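Local coordinates for ribosome inactivating type 1 protein (Iris hollandica, PDB 3MVG) that belongs to the type 1 ribosome-inactivating proteins, a family of single-chain plant proteins, at residues 83-88 / 100-105. Residues are numbered along the deposited sequence; the frame is centred on the assembly and turned at random. Where two conformers were deposited one is given.
Unlike the reference sequence in segment 83-88: S86 (reference Ala). Unlike the reference sequence in segment 100-105: T105 (reference Ile).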
loop_
_atom_site.group_PDB
_atom_site.type_symbol
_atom_site.label_atom_id
_atom_site.label_comp_id
_atom_site.label_asym_id
_atom_site.label_seq_id
_atom_site.Cartn_x
_atom_site.Cartn_y
_atom_site.Cartn_z
ATOM N N TYR A 83 20.661 -12.960 -21.894
ATOM C CA TYR A 83 20.163 -14.276 -21.563
ATOM C C TYR A 83 18.675 -14.248 -21.836
ATOM O O TYR A 83 17.942 -13.423 -21.284
ATOM C CB TYR A 83 20.461 -14.580 -20.087
ATOM C CG TYR A 83 21.950 -14.667 -19.843
ATOM C CD1 TYR A 83 22.703 -13.535 -19.514
ATOM C CD2 TYR A 83 22.620 -15.869 -20.024
ATOM C CE1 TYR A 83 24.090 -13.615 -19.339
ATOM C CE2 TYR A 83 24.002 -15.961 -19.855
ATOM C CZ TYR A 83 24.729 -14.833 -19.515
ATOM O OH TYR A 83 26.097 -14.933 -19.347
ATOM N N LEU A 84 18.231 -15.140 -22.713
ATOM C CA LEU A 84 16.847 -15.163 -23.182
ATOM C C LEU A 84 16.090 -16.305 -22.565
ATOM O O LEU A 84 16.594 -17.427 -22.498
ATOM C CB LEU A 84 16.805 -15.330 -24.705
ATOM C CG LEU A 84 16.895 -14.115 -25.631
ATOM C CD1 LEU A 84 17.813 -12.996 -25.153
ATOM C CD2 LEU A 84 17.295 -14.590 -27.028
ATOM N N LEU A 85 14.861 -16.049 -22.139
ATOM C CA LEU A 85 13.970 -17.154 -21.800
ATOM C C LEU A 85 13.721 -17.978 -23.075
ATOM O O LEU A 85 13.876 -17.472 -24.200
ATOM C CB LEU A 85 12.670 -16.662 -21.155
ATOM C CG LEU A 85 12.855 -16.022 -19.773
ATOM C CD1 LEU A 85 11.584 -15.289 -19.371
ATOM C CD2 LEU A 85 13.242 -17.041 -18.707
ATOM N N SER A 86 13.364 -19.248 -22.905
ATOM C CA SER A 86 13.345 -20.176 -24.043
ATOM C C SER A 86 12.382 -19.768 -25.161
ATOM O O SER A 86 12.628 -20.069 -26.333
ATOM C CB SER A 86 13.054 -21.603 -23.577
ATOM O OG SER A 86 11.707 -21.741 -23.163
ATOM N N ASP A 87 11.313 -19.059 -24.800
ATOM C CA ASP A 87 10.303 -18.640 -25.772
ATOM C C ASP A 87 10.502 -17.243 -26.363
ATOM O O ASP A 87 9.729 -16.815 -27.215
ATOM C CB ASP A 87 8.879 -18.812 -25.208
ATOM C CG ASP A 87 8.667 -18.150 -23.840
ATOM O OD1 ASP A 87 9.627 -17.706 -23.172
ATOM O OD2 ASP A 87 7.496 -18.111 -23.410
ATOM N N THR A 88 11.556 -16.547 -25.950
ATOM C CA THR A 88 11.769 -15.173 -26.395
ATOM C C THR A 88 12.334 -15.123 -27.812
ATOM O O THR A 88 13.381 -15.695 -28.070
ATOM C CB THR A 88 12.692 -14.444 -25.417
ATOM O OG1 THR A 88 12.079 -14.469 -24.130
ATOM C CG2 THR A 88 12.928 -13.010 -25.846
ATOM N N HIS A 100 22.692 -15.974 -24.856
ATOM C CA HIS A 100 22.478 -17.341 -24.427
ATOM C C HIS A 100 20.999 -17.603 -24.184
ATOM O O HIS A 100 20.344 -16.838 -23.463
ATOM C CB HIS A 100 23.273 -17.627 -23.155
ATOM C CG HIS A 100 23.026 -18.993 -22.603
ATOM N ND1 HIS A 100 23.554 -20.129 -23.174
ATOM C CD2 HIS A 100 22.287 -19.410 -21.550
ATOM C CE1 HIS A 100 23.161 -21.187 -22.489
ATOM N NE2 HIS A 100 22.389 -20.779 -21.498
ATOM N N ARG A 101 20.476 -18.681 -24.758
ATOM C CA ARG A 101 19.093 -19.052 -24.534
ATOM C C ARG A 101 18.972 -20.056 -23.386
ATOM O O ARG A 101 19.581 -21.134 -23.411
ATOM C CB ARG A 101 18.455 -19.595 -25.816
ATOM C CG ARG A 101 16.953 -19.803 -25.674
ATOM C CD ARG A 101 16.290 -20.207 -26.986
ATOM N NE ARG A 101 16.368 -19.172 -28.017
ATOM C CZ ARG A 101 15.606 -18.084 -28.072
ATOM N NH1 ARG A 101 14.696 -17.844 -27.136
ATOM N NH2 ARG A 101 15.752 -17.225 -29.071
ATOM N N LEU A 102 18.179 -19.689 -22.385
ATOM C CA LEU A 102 17.882 -20.550 -21.254
ATOM C C LEU A 102 16.891 -21.636 -21.673
ATOM O O LEU A 102 16.148 -21.468 -22.642
ATOM C CB LEU A 102 17.313 -19.708 -20.114
ATOM C CG LEU A 102 18.256 -18.594 -19.641
ATOM C CD1 LEU A 102 17.493 -17.487 -18.936
ATOM C CD2 LEU A 102 19.324 -19.180 -18.725
ATOM N N THR A 103 16.874 -22.746 -20.946
ATOM C CA THR A 103 16.059 -23.891 -21.357
ATOM C C THR A 103 14.610 -23.824 -20.866
ATOM O O THR A 103 13.805 -24.713 -21.167
ATOM C CB THR A 103 16.657 -25.216 -20.855
ATOM O OG1 THR A 103 16.501 -25.301 -19.436
ATOM C CG2 THR A 103 18.130 -25.326 -21.231
ATOM N N PHE A 104 14.279 -22.776 -20.115
ATOM C CA PHE A 104 12.943 -22.620 -19.538
ATOM C C PHE A 104 12.269 -21.313 -19.929
ATOM O O PHE A 104 12.934 -20.328 -20.275
ATOM C CB PHE A 104 13.020 -22.711 -18.006
ATOM C CG PHE A 104 14.025 -21.764 -17.384
ATOM C CD1 PHE A 104 15.352 -22.152 -17.219
ATOM C CD2 PHE A 104 13.646 -20.481 -16.978
ATOM C CE1 PHE A 104 16.291 -21.278 -16.653
ATOM C CE2 PHE A 104 14.573 -19.607 -16.410
ATOM C CZ PHE A 104 15.901 -20.007 -16.246
ATOM N N THR A 105 10.940 -21.324 -19.875
ATOM C CA THR A 105 10.158 -20.111 -20.044
ATOM C C THR A 105 10.027 -19.395 -18.695
ATOM O O THR A 105 10.514 -19.866 -17.664
ATOM C CB THR A 105 8.731 -20.424 -20.542
ATOM O OG1 THR A 105 8.002 -21.062 -19.485
ATOM C CG2 THR A 105 8.732 -21.307 -21.797
HETATM O O HOH W 1 11.044 -24.371 -22.419
#
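R101 lays its guanidinium over the end of L84, with CD2 of L84 3.7 Å from NH2 of R101 and over one face of the flat group. The arginine chain starts anti to its own backbone nitrogen (chi1 -172°) and bends at chi3, which brings it back across 83-88 to grip T88 O end-on. NH1 of R101 lies 2.7 Å and NH2 of R101 3.0 Å from T88 O; this one carbonyl at the end of the L85 to T88 type I turn accepts from both nitrogens, and its oxygen sits within 7° of the guanidinium plane. A weak bond from NH1 of R101 to S86 O adds to this hold. CD2 of L85 meets CE2 of F104 at 3.7 Å, while helices 108-115 and 146-164 also pack on that ring. The backbones pair through L84 N to H100 O (2.8 Å, 165° at the hydrogen) and L102 N to L84 O. Past the strand ends, S86 N still reaches F104 O at 2.9 Å. Parallel bridges Y83-H100 and L84-R101, with helix 92-95 in the connection, identify a beta-alpha-beta unit at the edge of the mixed sheet in this ribosome-inactivating protein fold.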